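Local atomic coordinates of CrmK (Actinoalloteichus sp. WH1-2216-6, PDB entry 5I1V), a protein that carries covalently bound FAD and acts as an oxidase-type flavoenzyme in shunt product recycling during caerulomycin biosynthesis. Residues G94-E99 against K113-T118; G382-V387 against V394-S399. One frame throughout, in Å; residues are numbered along the deposited sequence. Where two conformers were deposited one is given.

Contact 1 of 2, residues G94-E99 against K113-T118; sequences GAFEVE and KNYGVT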
ATOM      1  N   GLY A  94      25.704 -10.478  12.047  1.00 23.16           N
ATOM      2  CA  GLY A  94      25.952  -9.076  11.849  1.00 22.60           C
ATOM      3  C   GLY A  94      25.267  -8.595  10.591  1.00 20.16           C
ATOM      4  O   GLY A  94      25.780  -7.754   9.859  1.00 21.00           O
ATOM      5  N   ALA A  95      24.088  -9.148  10.330  1.00 18.87           N
ATOM      6  CA  ALA A  95      23.394  -8.855   9.069  1.00 18.65           C
ATOM      7  C   ALA A  95      21.910  -8.841   9.282  1.00 17.32           C
ATOM      8  O   ALA A  95      21.432  -9.545  10.164  1.00 18.21           O
ATOM      9  CB  ALA A  95      23.758  -9.926   8.033  1.00 18.00           C
ATOM     10  N   PHE A  96      21.187  -8.105   8.434  1.00 17.71           N
ATOM     11  CA  PHE A  96      19.744  -8.106   8.488  1.00 18.08           C
ATOM     12  C   PHE A  96      19.130  -9.354   7.835  1.00 18.73           C
ATOM     13  O   PHE A  96      19.372  -9.621   6.636  1.00 18.25           O
ATOM     14  CB  PHE A  96      19.174  -6.839   7.873  1.00 18.02           C
ATOM     15  CG  PHE A  96      19.510  -5.629   8.652  1.00 17.97           C
ATOM     16  CD1 PHE A  96      18.751  -5.243   9.739  1.00 19.48           C
ATOM     17  CD2 PHE A  96      20.634  -4.887   8.308  1.00 18.81           C
ATOM     18  CE1 PHE A  96      19.136  -4.123  10.466  1.00 20.43           C
ATOM     19  CE2 PHE A  96      20.980  -3.780   9.013  1.00 18.90           C
ATOM     20  CZ  PHE A  96      20.245  -3.388  10.076  1.00 18.94           C
ATOM     21  N   GLU A  97      18.339 -10.094   8.612  1.00 17.35           N
ATOM     22  CA  GLU A  97      17.634 -11.278   8.096  1.00 18.43           C
ATOM     23  C   GLU A  97      16.316 -10.848   7.482  1.00 19.40           C
ATOM     24  O   GLU A  97      15.537 -10.128   8.108  1.00 20.86           O
ATOM     25  CB  GLU A  97      17.377 -12.242   9.219  1.00 20.13           C
ATOM     26  CG  GLU A  97      16.908 -13.628   8.798  1.00 24.96           C
ATOM     27  CD  GLU A  97      16.503 -14.490  10.020  1.00 32.03           C
ATOM     28  OE1 GLU A  97      16.680 -13.995  11.138  1.00 33.11           O
ATOM     29  OE2 GLU A  97      15.942 -15.610   9.871  1.00 32.88           O
ATOM     30  N   VAL A  98      16.086 -11.277   6.254  1.00 19.15           N
ATOM     31  CA  VAL A  98      14.887 -10.940   5.528  1.00 18.13           C
ATOM     32  C   VAL A  98      14.291 -12.240   4.999  1.00 16.92           C
ATOM     33  O   VAL A  98      14.834 -12.822   4.054  1.00 17.17           O
ATOM     34  CB  VAL A  98      15.164  -9.980   4.342  1.00 18.28           C
ATOM     35  CG1 VAL A  98      13.881  -9.681   3.552  1.00 18.74           C
ATOM     36  CG2 VAL A  98      15.782  -8.645   4.763  1.00 18.51           C
ATOM     37  N   GLU A  99      13.173 -12.673   5.557  1.00 15.57           N
ATOM     38  CA  GLU A  99      12.442 -13.848   5.002  1.00 16.75           C
ATOM     39  C   GLU A  99      11.926 -13.576   3.609  1.00 17.53           C
ATOM     40  O   GLU A  99      11.614 -12.418   3.275  1.00 16.72           O
ATOM     41  CB  GLU A  99      11.332 -14.325   5.938  1.00 18.35           C
ATOM     42  CG  GLU A  99      11.954 -15.148   7.043  1.00 20.66           C
ATOM     43  CD  GLU A  99      10.993 -15.632   8.123  1.00 25.54           C
ATOM     44  OE1 GLU A  99       9.826 -15.157   8.153  1.00 27.78           O
ATOM     45  OE2 GLU A  99      11.416 -16.505   8.932  1.00 25.19           O
ATOM     46  N   LYS A 113      12.925   2.855  10.117  1.00 18.19           N
ATOM     47  CA  LYS A 113      12.449   3.426  11.372  1.00 20.37           C
ATOM     48  C   LYS A 113      13.242   2.841  12.557  1.00 21.10           C
ATOM     49  O   LYS A 113      13.590   3.546  13.490  1.00 21.25           O
ATOM     50  CB  LYS A 113      10.962   3.228  11.554  1.00 23.46           C
ATOM     51  CG  LYS A 113      10.127   3.975  10.516  1.00 27.22           C
ATOM     52  CD  LYS A 113       8.658   3.945  10.851  1.00 29.87           C
ATOM     53  CE  LYS A 113       7.828   4.417   9.684  1.00 36.33           C
ATOM     54  NZ  LYS A 113       6.429   4.652  10.149  1.00 38.81           N
ATOM     55  N   ASN A 114      13.564   1.566  12.497  1.00 20.25           N
ATOM     56  CA  ASN A 114      14.234   0.943  13.635  1.00 20.87           C
ATOM     57  C   ASN A 114      15.748   1.147  13.725  1.00 21.94           C
ATOM     58  O   ASN A 114      16.323   1.139  14.839  1.00 20.58           O
ATOM     59  CB  ASN A 114      13.916  -0.534  13.689  1.00 21.64           C
ATOM     60  CG  ASN A 114      12.471  -0.776  14.024  1.00 24.10           C
ATOM     61  OD1 ASN A 114      12.048  -0.566  15.153  1.00 27.82           O
ATOM     62  ND2 ASN A 114      11.703  -1.196  13.047  1.00 26.00           N
ATOM     63  N   TYR A 115      16.381   1.285  12.576  1.00 20.79           N
ATOM     64  CA  TYR A 115      17.842   1.352  12.536  1.00 21.30           C
ATOM     65  C   TYR A 115      18.426   2.503  11.773  1.00 21.68           C
ATOM     66  O   TYR A 115      19.637   2.783  11.911  1.00 22.05           O
ATOM     67  CB  TYR A 115      18.403   0.046  11.996  1.00 22.68           C
ATOM     68  CG  TYR A 115      17.799  -1.240  12.570  1.00 22.71           C
ATOM     69  CD1 TYR A 115      18.220  -1.752  13.777  1.00 25.31           C
ATOM     70  CD2 TYR A 115      16.804  -1.928  11.882  1.00 23.98           C
ATOM     71  CE1 TYR A 115      17.700  -2.945  14.299  1.00 28.25           C
ATOM     72  CE2 TYR A 115      16.273  -3.128  12.379  1.00 29.11           C
ATOM     73  CZ  TYR A 115      16.712  -3.613  13.605  1.00 30.55           C
ATOM     74  OH  TYR A 115      16.191  -4.807  14.091  1.00 38.19           O
ATOM     75  N   GLY A 116      17.608   3.137  10.941  1.00 20.56           N
ATOM     76  CA  GLY A 116      18.045   4.274  10.186  1.00 21.13           C
ATOM     77  C   GLY A 116      18.788   3.916   8.909  1.00 23.25           C
ATOM     78  O   GLY A 116      19.456   4.770   8.317  1.00 21.54           O
ATOM     79  N   VAL A 117      18.653   2.671   8.468  1.00 20.71           N
ATOM     80  CA  VAL A 117      19.400   2.169   7.301  1.00 19.24           C
ATOM     81  C   VAL A 117      18.431   1.790   6.145  1.00 19.81           C
ATOM     82  O   VAL A 117      17.207   1.731   6.307  1.00 17.72           O
ATOM     83  CB  VAL A 117      20.328   0.969   7.728  1.00 19.22           C
ATOM     84  CG1 VAL A 117      21.129   1.295   8.950  1.00 18.77           C
ATOM     85  CG2 VAL A 117      19.573  -0.305   8.053  1.00 20.52           C
ATOM     86  N   THR A 118      18.983   1.519   4.970  1.00 19.69           N
ATOM     87  CA  THR A 118      18.241   1.026   3.890  1.00 21.50           C
ATOM     88  C   THR A 118      19.157   0.171   2.969  1.00 22.76           C
ATOM     89  O   THR A 118      20.352   0.143   3.167  1.00 20.15           O
ATOM     90  CB  THR A 118      17.612   2.183   3.124  1.00 21.55           C
ATOM     91  OG1 THR A 118      16.524   1.688   2.341  1.00 24.10           O
ATOM     92  CG2 THR A 118      18.583   2.852   2.239  1.00 22.16           C
TER
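Phe96 alone carries the strand side of this contact, its side chain meeting Tyr115 and Val117 across a backbone separation of 10.3 Å between Phe96 CA and Thr118 CA, the closest such pair. CG lies anti to the carbonyl carbon (chi1 -66°), which carries the ring toward both partners. The ring presents an edge to the face of Tyr115 in a T-shaped (edge-to-face) pair, with centroids 5.0 Å apart and planes at 66°. The leading atom is Phe96 CE1, which sits over the near side of the tyrosine ring, off centre toward its rim, 3.5 Å from Tyr115 CD2. The opposite face of the tyrosine is covered by CB of its own neighbour Asn114, so the phenol ring is held between the two. Beyond the helix end, Gly116 turns the chain with positive phi and brings Val117 back toward the strand; its CG2 comes within 3.7 Å of Phe96 CZ. Replacing Tyr115 with an alanine would probably leave the CE1 edge of Phe96 without its aromatic partner and open a gap beside Asn114. The contact joins strand 95-99, second in a five-stranded antiparallel sheet, to the C-terminal end of helix 104-115, while Pro212 and Ala215 of helix 212-215 also pack on Phe96 and Tyr89 from strand 87-90 meets its ring.

Contact 2 of 2, residues G382-V387 against V394-S399; sequences GRVNTV and VPRGAS
Val384 and Asn385 hold the returning chain by polar groups, and Val387 adds an apolar surface. The carbonyl O of Val384, in a short 3-10 segment, accepts a hydrogen bond from Arg396 NH1 at 3.0 Å. The donor lies on a lone pair in the carbonyl plane, and the N-H...O angle is 160°. At Asn385 the side-chain amide engages two backbone groups: OD1 receives Gly397 N at 3.2 Å, from above the carbonyl plane, while ND2 gives a straighter bond of 3.1 Å to Ala398 O. With CG anti to the carbonyl carbon (chi1 -68°), the amide reaches the 397-398 backbone with both its donor and its acceptor. Val387 follows, laying CG2 over one face of the Arg396 guanidinium, 3.3 Å from Arg396 CZ. The arginine is thus held at its edge by Val384 O and on a face by Val387, while its NH2 forms a salt bridge with Asp150 and a hydrogen bond with Thr392. These side-chain-to-backbone bonds join the two limbs of the long loop that connects the neighbouring antiparallel strands 374-379 and 400-408. The loop runs close to the flavin site, with the Val384 side chain about 6 Å from that of the FAD-binding residue Tyr138.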
ATOM      1  N   GLY A 382      26.025   4.830 -12.104  1.00 22.27           N
ATOM      2  CA  GLY A 382      26.689   5.221 -10.871  1.00 21.04           C
ATOM      3  C   GLY A 382      27.379   4.046 -10.185  1.00 21.28           C
ATOM      4  O   GLY A 382      28.163   3.322 -10.787  1.00 21.89           O
ATOM      5  N   ARG A 383      27.075   3.886  -8.910  1.00 22.79           N
ATOM      6  CA  ARG A 383      27.674   2.869  -8.058  1.00 24.16           C
ATOM      7  C   ARG A 383      27.436   1.427  -8.566  1.00 22.23           C
ATOM      8  O   ARG A 383      28.244   0.511  -8.309  1.00 22.94           O
ATOM      9  CB  ARG A 383      27.137   3.093  -6.653  1.00 27.99           C
ATOM     10  CG  ARG A 383      27.699   2.192  -5.585  1.00 35.57           C
ATOM     11  CD  ARG A 383      29.154   2.463  -5.312  1.00 42.47           C
ATOM     12  NE  ARG A 383      29.892   1.207  -5.417  1.00 54.64           N
ATOM     13  CZ  ARG A 383      31.064   0.938  -4.836  1.00 64.48           C
ATOM     14  NH1 ARG A 383      31.668   1.832  -4.048  1.00 71.72           N
ATOM     15  NH2 ARG A 383      31.630  -0.254  -5.041  1.00 66.29           N
ATOM     16  N   VAL A 384      26.403   1.228  -9.370  1.00 20.17           N
ATOM     17  CA  VAL A 384      26.172  -0.079  -9.974  1.00 22.66           C
ATOM     18  C   VAL A 384      27.407  -0.493 -10.782  1.00 24.46           C
ATOM     19  O   VAL A 384      27.838  -1.664 -10.766  1.00 26.10           O
ATOM     20  CB  VAL A 384      24.929  -0.051 -10.867  1.00 21.47           C
ATOM     21  CG1 VAL A 384      24.812  -1.327 -11.713  1.00 21.73           C
ATOM     22  CG2 VAL A 384      23.674   0.220 -10.071  1.00 22.36           C
ATOM     23  N   ASN A 385      28.039   0.476 -11.430  1.00 27.05           N
ATOM     24  CA  ASN A 385      29.093   0.137 -12.389  1.00 27.12           C
ATOM     25  C   ASN A 385      30.497   0.341 -11.873  1.00 31.46           C
ATOM     26  O   ASN A 385      31.419   0.420 -12.674  1.00 33.96           O
ATOM     27  CB  ASN A 385      28.893   0.911 -13.699  1.00 28.64           C
ATOM     28  CG  ASN A 385      27.662   0.450 -14.444  1.00 29.15           C
ATOM     29  OD1 ASN A 385      27.263  -0.736 -14.364  1.00 28.54           O
ATOM     30  ND2 ASN A 385      27.031   1.358 -15.143  1.00 27.42           N
ATOM     31  N   THR A 386      30.683   0.383 -10.558  1.00 28.72           N
ATOM     32  CA  THR A 386      32.028   0.525  -9.987  1.00 33.58           C
ATOM     33  C   THR A 386      32.436  -0.712  -9.201  1.00 36.23           C
ATOM     34  O   THR A 386      33.483  -0.730  -8.554  1.00 37.74           O
ATOM     35  CB  THR A 386      32.127   1.766  -9.066  1.00 34.61           C
ATOM     36  OG1 THR A 386      31.235   1.625  -7.957  1.00 38.57           O
ATOM     37  CG2 THR A 386      31.805   3.033  -9.833  1.00 36.55           C
ATOM     38  N   VAL A 387      31.594  -1.737  -9.228  1.00 37.42           N
ATOM     39  CA  VAL A 387      31.910  -2.982  -8.571  1.00 41.90           C
ATOM     40  C   VAL A 387      32.711  -3.790  -9.563  1.00 43.02           C
ATOM     41  O   VAL A 387      32.642  -3.567 -10.769  1.00 46.37           O
ATOM     42  CB  VAL A 387      30.660  -3.807  -8.178  1.00 40.63           C
ATOM     43  CG1 VAL A 387      29.758  -3.026  -7.255  1.00 39.36           C
ATOM     44  CG2 VAL A 387      29.876  -4.233  -9.400  1.00 42.02           C
ATOM     45  N   VAL A 394      24.719 -10.670 -11.912  1.00 21.61           N
ATOM     46  CA  VAL A 394      23.960  -9.671 -12.675  0.50 25.75           C
ATOM     47  C   VAL A 394      24.790  -9.033 -13.787  1.00 25.21           C
ATOM     48  O   VAL A 394      25.926  -8.584 -13.532  1.00 24.34           O
ATOM     49  CB  VAL A 394      23.458  -8.494 -11.798  0.50 25.61           C
ATOM     50  CG1 VAL A 394      22.540  -7.590 -12.617  0.50 28.21           C
ATOM     51  CG2 VAL A 394      22.691  -8.980 -10.606  0.50 26.56           C
ATOM     52  N   PRO A 395      24.231  -8.938 -15.018  1.00 29.60           N
ATOM     53  CA  PRO A 395      24.895  -8.129 -16.040  1.00 33.58           C
ATOM     54  C   PRO A 395      25.084  -6.706 -15.575  1.00 32.03           C
ATOM     55  O   PRO A 395      24.243  -6.149 -14.885  1.00 35.16           O
ATOM     56  CB  PRO A 395      23.883  -8.134 -17.200  1.00 33.76           C
ATOM     57  CG  PRO A 395      23.224  -9.450 -17.075  1.00 32.26           C
ATOM     58  CD  PRO A 395      23.028  -9.591 -15.595  1.00 29.60           C
ATOM     59  N   ARG A 396      26.210  -6.123 -15.900  1.00 29.78           N
ATOM     60  CA  ARG A 396      26.395  -4.731 -15.598  1.00 31.32           C
ATOM     61  C   ARG A 396      26.854  -4.015 -16.855  1.00 32.70           C
ATOM     62  O   ARG A 396      27.258  -4.651 -17.799  1.00 31.13           O
ATOM     63  CB  ARG A 396      27.341  -4.603 -14.422  1.00 31.25           C
ATOM     64  CG  ARG A 396      26.584  -4.899 -13.114  1.00 32.81           C
ATOM     65  CD  ARG A 396      27.475  -4.833 -11.936  1.00 31.20           C
ATOM     66  NE  ARG A 396      27.067  -5.711 -10.856  1.00 31.16           N
ATOM     67  CZ  ARG A 396      26.717  -5.324  -9.627  1.00 27.78           C
ATOM     68  NH1 ARG A 396      26.683  -4.055  -9.283  1.00 28.78           N
ATOM     69  NH2 ARG A 396      26.438  -6.237  -8.727  1.00 24.61           N
ATOM     70  N   GLY A 397      26.811  -2.705 -16.859  1.00 35.57           N
ATOM     71  CA  GLY A 397      27.268  -1.977 -18.039  1.00 39.75           C
ATOM     72  C   GLY A 397      26.236  -1.012 -18.562  1.00 36.52           C
ATOM     73  O   GLY A 397      26.587  -0.040 -19.224  1.00 37.16           O
ATOM     74  N   ALA A 398      24.962  -1.263 -18.280  1.00 33.92           N
ATOM     75  CA  ALA A 398      23.919  -0.310 -18.680  1.00 36.16           C
ATOM     76  C   ALA A 398      24.094   1.030 -17.973  1.00 34.20           C
ATOM     77  O   ALA A 398      24.458   1.097 -16.802  1.00 38.33           O
ATOM     78  CB  ALA A 398      22.536  -0.885 -18.421  1.00 35.50           C
ATOM     79  N   SER A 399      23.832   2.094 -18.702  1.00 33.72           N
ATOM     80  CA  SER A 399      23.810   3.441 -18.168  1.00 35.51           C
ATOM     81  C   SER A 399      22.401   3.831 -17.804  1.00 29.42           C
ATOM     82  O   SER A 399      22.186   4.700 -16.972  1.00 29.16           O
ATOM     83  CB  SER A 399      24.294   4.442 -19.244  1.00 35.58           C
ATOM     84  OG  SER A 399      25.617   4.158 -19.596  1.00 44.03           O
TER

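How the contacts relate
Contact 1 closes well before contact 2 opens along the chain, and the two do not touch: their centres lie 24 Å apart and their nearest atoms about 12 Å. They share no sheet. Contact 1 belongs to the FAD-binding region, on the five-stranded antiparallel sheet, away from the flavin-binding residues and beside the second subunit, where Asn114 hydrogen-bonds to Tyr38 and Ser83 of that subunit. Contact 2 lies in a loop of the eight-stranded antiparallel sheet, with the Val384 side chain about 10 Å from the bound FAD. One contact therefore ties strand to helix near the subunit interface, whereas the other joins the two limbs of a loop near the cofactor.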